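Local coordinates for N-acetylneuraminic acid outer membrane channel protein NanC (Escherichia coli, PDB 2WJR) that forms a monomeric, weakly anion-selective outer membrane channel through which N-acetylneuraminic acid enters the bacterium, at residues A[52-64]-A[69-81]. The protein carries 1 engineered substitution. Sequence-based numbering, arbitrary orientation.
Sequences NDVQVEVNYAIKL and TVRPGMLTHFSSN
Strands 53-63 and 68-79 pair as neighbouring antiparallel staves of the barrel wall, a hairpin whose turn lies on the periplasmic side. Three hydrogen-bonded pairs, Val54-Phe78, Val56-Thr76 and Val58-Met74, each exchange two backbone bonds. At the non-hydrogen-bonded pair Asn59-Gly73 the CA atoms draw in to 3.8 Å, with Asn59 CB packed against Gly73 CA. Beyond it, Pro72 gives no N-H but accepts one from Tyr60 N, and the ladder resumes with Ile62 and Val70. On the face carrying Val54, Val56 and Val58, Val56 CG2 meets the edge of the Phe78 ring at CE2 (4.0 Å), and Ile62 CD1 abuts Pro72 CD (3.8 Å). A water bonded to Val56 O, Met74 O and Thr76 OG1 sits on this side. The other face is mainly polar, with Leu75 packed between Gln55 and Glu57. Asn59 OD1 accepts from Arg71 NH2 (2.8 Å, 157° at the hydrogen), lying in the guanidinium plane, while the amide is turned 68° to that plane. Ala61 CB lies over one guanidinium face, displaced toward its rim. Cutting Arg71 back to alanine is likely to leave Asn59 OD1 without this donor and the Ala61 methyl without its guanidinium cover. With CG anti to its carbonyl carbon (chi1 -54°) and the chain extended beyond, Gln55 slants across the His77 ring, lays CD against His77 CD2 (3.6 Å) and donates through NE2 to Asp53 OD2 (3.0 Å), which Asn36 also binds. Asn59 ND2 bonds Tyr88 OH, two strands away. A mostly apolar face backed by a largely polar one is characteristic of a transmembrane beta-barrel porin, here of the KdgM family.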
loop_
_atom_site.group_PDB
_atom_site.type_symbol
_atom_site.label_atom_id
_atom_site.label_comp_id
_atom_site.label_asym_id
_atom_site.label_seq_id
_atom_site.Cartn_x
_atom_site.Cartn_y
_atom_site.Cartn_z
ATOM N N ASN A 52 -0.513 -3.154 -14.659
ATOM C CA ASN A 52 -1.511 -2.105 -14.474
ATOM C C ASN A 52 -2.628 -2.620 -13.559
ATOM O O ASN A 52 -3.023 -3.799 -13.611
ATOM C CB ASN A 52 -2.087 -1.611 -15.819
ATOM C CG ASN A 52 -1.095 -0.755 -16.637
ATOM O OD1 ASN A 52 0.091 -0.622 -16.301
ATOM N ND2 ASN A 52 -1.589 -0.184 -17.739
ATOM N N ASP A 53 -3.112 -1.741 -12.687
ATOM C CA ASP A 53 -4.184 -2.103 -11.770
ATOM C C ASP A 53 -5.061 -0.905 -11.430
ATOM O O ASP A 53 -4.652 0.254 -11.585
ATOM C CB ASP A 53 -3.637 -2.758 -10.488
ATOM C CG ASP A 53 -2.877 -1.795 -9.595
ATOM O OD1 ASP A 53 -1.666 -2.012 -9.386
ATOM O OD2 ASP A 53 -3.487 -0.830 -9.071
ATOM N N VAL A 54 -6.283 -1.226 -11.008
ATOM C CA VAL A 54 -7.178 -0.263 -10.383
ATOM C C VAL A 54 -7.564 -0.841 -9.050
ATOM O O VAL A 54 -7.853 -2.046 -8.935
ATOM C CB VAL A 54 -8.392 0.050 -11.242
ATOM C CG1 VAL A 54 -9.398 0.955 -10.489
ATOM C CG2 VAL A 54 -7.906 0.722 -12.520
ATOM N N GLN A 55 -7.517 0.005 -8.028
ATOM C CA GLN A 55 -7.849 -0.428 -6.686
ATOM C C GLN A 55 -8.880 0.502 -6.061
ATOM O O GLN A 55 -8.770 1.741 -6.162
ATOM C CB GLN A 55 -6.601 -0.489 -5.823
ATOM C CG GLN A 55 -5.486 -1.347 -6.430
ATOM C CD GLN A 55 -4.258 -1.423 -5.539
ATOM O OE1 GLN A 55 -4.381 -1.592 -4.325
ATOM N NE2 GLN A 55 -3.060 -1.350 -6.144
ATOM N N VAL A 56 -9.869 -0.125 -5.436
ATOM C CA VAL A 56 -10.910 0.566 -4.697
ATOM C C VAL A 56 -10.879 0.116 -3.238
ATOM O O VAL A 56 -11.010 -1.096 -2.952
ATOM C CB VAL A 56 -12.294 0.231 -5.272
ATOM C CG1 VAL A 56 -13.401 0.865 -4.423
ATOM C CG2 VAL A 56 -12.383 0.683 -6.739
ATOM N N GLU A 57 -10.738 1.084 -2.325
ATOM C CA GLU A 57 -10.682 0.809 -0.901
ATOM C C GLU A 57 -11.833 1.512 -0.193
ATOM O O GLU A 57 -12.134 2.672 -0.514
ATOM C CB GLU A 57 -9.354 1.274 -0.327
ATOM C CG GLU A 57 -9.129 0.842 1.093
ATOM C CD GLU A 57 -7.717 1.021 1.555
ATOM O OE1 GLU A 57 -6.844 1.390 0.724
ATOM O OE2 GLU A 57 -7.469 0.788 2.760
ATOM N N VAL A 58 -12.480 0.789 0.722
ATOM C CA VAL A 58 -13.551 1.345 1.552
ATOM C C VAL A 58 -13.419 0.834 2.982
ATOM O O VAL A 58 -13.200 -0.358 3.220
ATOM C CB VAL A 58 -14.958 1.009 1.008
ATOM C CG1 VAL A 58 -15.140 1.591 -0.392
ATOM C CG2 VAL A 58 -15.220 -0.503 1.028
ATOM N N ASN A 59 -13.540 1.741 3.946
ATOM C CA ASN A 59 -13.583 1.337 5.333
ATOM C C ASN A 59 -14.532 2.250 6.092
ATOM O O ASN A 59 -14.978 3.277 5.556
ATOM C CB ASN A 59 -12.185 1.244 5.978
ATOM C CG ASN A 59 -11.482 2.571 6.133
ATOM O OD1 ASN A 59 -12.012 3.516 6.722
ATOM N ND2 ASN A 59 -10.242 2.626 5.686
ATOM N N TYR A 60 -14.845 1.849 7.314
ATOM C CA TYR A 60 -15.723 2.633 8.184
ATOM C C TYR A 60 -15.011 2.872 9.510
ATOM O O TYR A 60 -14.573 1.921 10.154
ATOM C CB TYR A 60 -17.042 1.885 8.392
ATOM C CG TYR A 60 -17.934 2.609 9.349
ATOM C CD1 TYR A 60 -18.686 3.700 8.920
ATOM C CD2 TYR A 60 -17.975 2.253 10.703
ATOM C CE1 TYR A 60 -19.485 4.400 9.802
ATOM C CE2 TYR A 60 -18.759 2.969 11.602
ATOM C CZ TYR A 60 -19.519 4.035 11.143
ATOM O OH TYR A 60 -20.330 4.736 12.027
ATOM N N ALA A 61 -14.894 4.134 9.914
ATOM C CA ALA A 61 -14.171 4.495 11.125
ATOM C C ALA A 61 -15.083 4.431 12.346
ATOM O O ALA A 61 -16.015 5.244 12.474
ATOM C CB ALA A 61 -13.570 5.888 10.981
ATOM N N ILE A 62 -14.838 3.443 13.207
ATOM C CA ILE A 62 -15.506 3.293 14.502
ATOM C C ILE A 62 -14.694 4.037 15.570
ATOM O O ILE A 62 -13.554 3.672 15.870
ATOM C CB ILE A 62 -15.647 1.818 14.917
ATOM C CG1 ILE A 62 -16.327 1.013 13.821
ATOM C CG2 ILE A 62 -16.406 1.673 16.272
ATOM C CD1 ILE A 62 -16.193 -0.506 14.022
ATOM N N LYS A 63 -15.265 5.112 16.129
ATOM C CA LYS A 63 -14.546 5.886 17.145
ATOM C C LYS A 63 -14.660 5.166 18.474
ATOM O O LYS A 63 -15.761 5.041 19.029
ATOM C CB LYS A 63 -15.108 7.314 17.300
ATOM C CG LYS A 63 -14.791 8.262 16.145
ATOM C CD LYS A 63 -15.457 9.649 16.367
ATOM N N LEU A 64 -13.539 4.686 19.003
ATOM C CA LEU A 64 -13.581 4.057 20.316
ATOM C C LEU A 64 -13.522 5.132 21.396
ATOM O O LEU A 64 -14.227 5.036 22.384
ATOM C CB LEU A 64 -12.474 3.022 20.494
ATOM C CG LEU A 64 -12.509 1.842 19.518
ATOM C CD1 LEU A 64 -11.576 0.760 20.041
ATOM C CD2 LEU A 64 -13.900 1.295 19.315
ATOM N N THR A 69 -9.387 4.457 16.930
ATOM C CA THR A 69 -10.345 4.149 15.861
ATOM C C THR A 69 -10.095 2.723 15.326
ATOM O O THR A 69 -8.949 2.323 15.150
ATOM C CB THR A 69 -10.198 5.144 14.685
ATOM O OG1 THR A 69 -10.359 6.489 15.160
ATOM C CG2 THR A 69 -11.280 4.906 13.570
ATOM N N VAL A 70 -11.167 1.982 15.088
ATOM C CA VAL A 70 -11.104 0.665 14.447
ATOM C C VAL A 70 -11.798 0.825 13.103
ATOM O O VAL A 70 -12.953 1.323 13.041
ATOM C CB VAL A 70 -11.815 -0.443 15.284
ATOM C CG1 VAL A 70 -11.797 -1.825 14.561
ATOM C CG2 VAL A 70 -11.151 -0.581 16.640
ATOM N N ARG A 71 -11.115 0.396 12.039
ATOM C CA ARG A 71 -11.639 0.479 10.673
ATOM C C ARG A 71 -11.745 -0.895 9.992
ATOM O O ARG A 71 -10.769 -1.371 9.385
ATOM C CB ARG A 71 -10.756 1.376 9.813
ATOM C CG ARG A 71 -10.820 2.846 10.154
ATOM C CD ARG A 71 -9.759 3.624 9.392
ATOM N NE ARG A 71 -9.710 5.028 9.775
ATOM C CZ ARG A 71 -10.413 6.015 9.217
ATOM N NH1 ARG A 71 -10.235 7.256 9.661
ATOM N NH2 ARG A 71 -11.276 5.790 8.222
ATOM N N PRO A 72 -12.932 -1.515 10.054
ATOM C CA PRO A 72 -13.217 -2.630 9.161
ATOM C C PRO A 72 -13.298 -2.097 7.753
ATOM O O PRO A 72 -13.797 -0.992 7.530
ATOM C CB PRO A 72 -14.566 -3.146 9.657
ATOM C CG PRO A 72 -15.178 -1.994 10.330
ATOM C CD PRO A 72 -14.061 -1.254 10.959
ATOM N N GLY A 73 -12.734 -2.837 6.808
ATOM C CA GLY A 73 -12.623 -2.334 5.461
ATOM C C GLY A 73 -12.377 -3.434 4.459
ATOM O O GLY A 73 -12.278 -4.614 4.816
ATOM N N MET A 74 -12.334 -3.032 3.202
ATOM C CA MET A 74 -11.895 -3.912 2.137
ATOM C C MET A 74 -11.195 -3.160 1.033
ATOM O O MET A 74 -11.616 -2.068 0.631
ATOM C CB MET A 74 -13.063 -4.686 1.542
ATOM C CG MET A 74 -12.563 -5.741 0.520
ATOM S SD MET A 74 -13.812 -6.936 0.173
ATOM C CE MET A 74 -14.995 -5.912 -0.699
ATOM N N LEU A 75 -10.113 -3.761 0.550
ATOM C CA LEU A 75 -9.425 -3.302 -0.636
ATOM C C LEU A 75 -9.742 -4.279 -1.750
ATOM O O LEU A 75 -9.465 -5.489 -1.639
ATOM C CB LEU A 75 -7.910 -3.249 -0.402
ATOM C CG LEU A 75 -7.063 -2.913 -1.628
ATOM C CD1 LEU A 75 -7.313 -1.483 -2.047
ATOM C CD2 LEU A 75 -5.604 -3.138 -1.349
ATOM N N THR A 76 -10.311 -3.754 -2.823
ATOM C CA THR A 76 -10.607 -4.568 -3.996
ATOM C C THR A 76 -9.643 -4.159 -5.084
ATOM O O THR A 76 -9.508 -2.983 -5.400
ATOM C CB THR A 76 -12.038 -4.382 -4.470
ATOM O OG1 THR A 76 -12.950 -4.669 -3.400
ATOM C CG2 THR A 76 -12.317 -5.295 -5.660
ATOM N N HIS A 77 -8.979 -5.146 -5.678
ATOM C CA HIS A 77 -7.895 -4.909 -6.607
ATOM C C HIS A 77 -8.287 -5.538 -7.969
ATOM O O HIS A 77 -8.615 -6.716 -8.030
ATOM C CB HIS A 77 -6.615 -5.522 -6.018
ATOM C CG HIS A 77 -5.417 -5.479 -6.910
ATOM N ND1 HIS A 77 -5.274 -6.299 -8.007
ATOM C CD2 HIS A 77 -4.261 -4.773 -6.819
ATOM C CE1 HIS A 77 -4.113 -6.049 -8.592
ATOM N NE2 HIS A 77 -3.476 -5.133 -7.888
ATOM N N PHE A 78 -8.290 -4.723 -9.022
ATOM C CA PHE A 78 -8.669 -5.159 -10.378
ATOM C C PHE A 78 -7.433 -5.150 -11.234
ATOM O O PHE A 78 -6.731 -4.154 -11.270
ATOM C CB PHE A 78 -9.727 -4.218 -11.016
ATOM C CG PHE A 78 -10.981 -4.086 -10.203
ATOM C CD1 PHE A 78 -11.930 -5.095 -10.194
ATOM C CD2 PHE A 78 -11.195 -2.959 -9.413
ATOM C CE1 PHE A 78 -13.087 -4.982 -9.415
ATOM C CE2 PHE A 78 -12.337 -2.840 -8.641
ATOM C CZ PHE A 78 -13.284 -3.857 -8.644
ATOM N N SER A 79 -7.165 -6.270 -11.907
ATOM C CA SER A 79 -6.068 -6.361 -12.874
ATOM C C SER A 79 -6.529 -7.188 -14.081
ATOM O O SER A 79 -7.653 -7.661 -14.110
ATOM C CB SER A 79 -4.835 -7.012 -12.246
ATOM O OG SER A 79 -5.079 -8.380 -11.922
ATOM N N SER A 80 -5.648 -7.369 -15.057
ATOM C CA SER A 80 -5.953 -8.199 -16.242
ATOM C C SER A 80 -6.153 -9.679 -15.875
ATOM O O SER A 80 -6.874 -10.390 -16.567
ATOM C CB SER A 80 -4.852 -8.058 -17.282
ATOM O OG SER A 80 -3.654 -8.643 -16.805
ATOM N N ASN A 81 -5.545 -10.135 -14.775
ATOM C CA ASN A 81 -5.812 -11.486 -14.268
ATOM C C ASN A 81 -7.197 -11.615 -13.662
ATOM O O ASN A 81 -7.745 -12.703 -13.619
ATOM C CB ASN A 81 -4.765 -11.919 -13.231
ATOM C CG ASN A 81 -3.393 -12.128 -13.831
ATOM O OD1 ASN A 81 -3.265 -12.610 -14.940
ATOM N ND2 ASN A 81 -2.361 -11.769 -13.094
HETATM O O HOH W 1 -3.503 -5.743 -15.198
HETATM O O HOH W 2 -13.346 -2.457 -1.816
#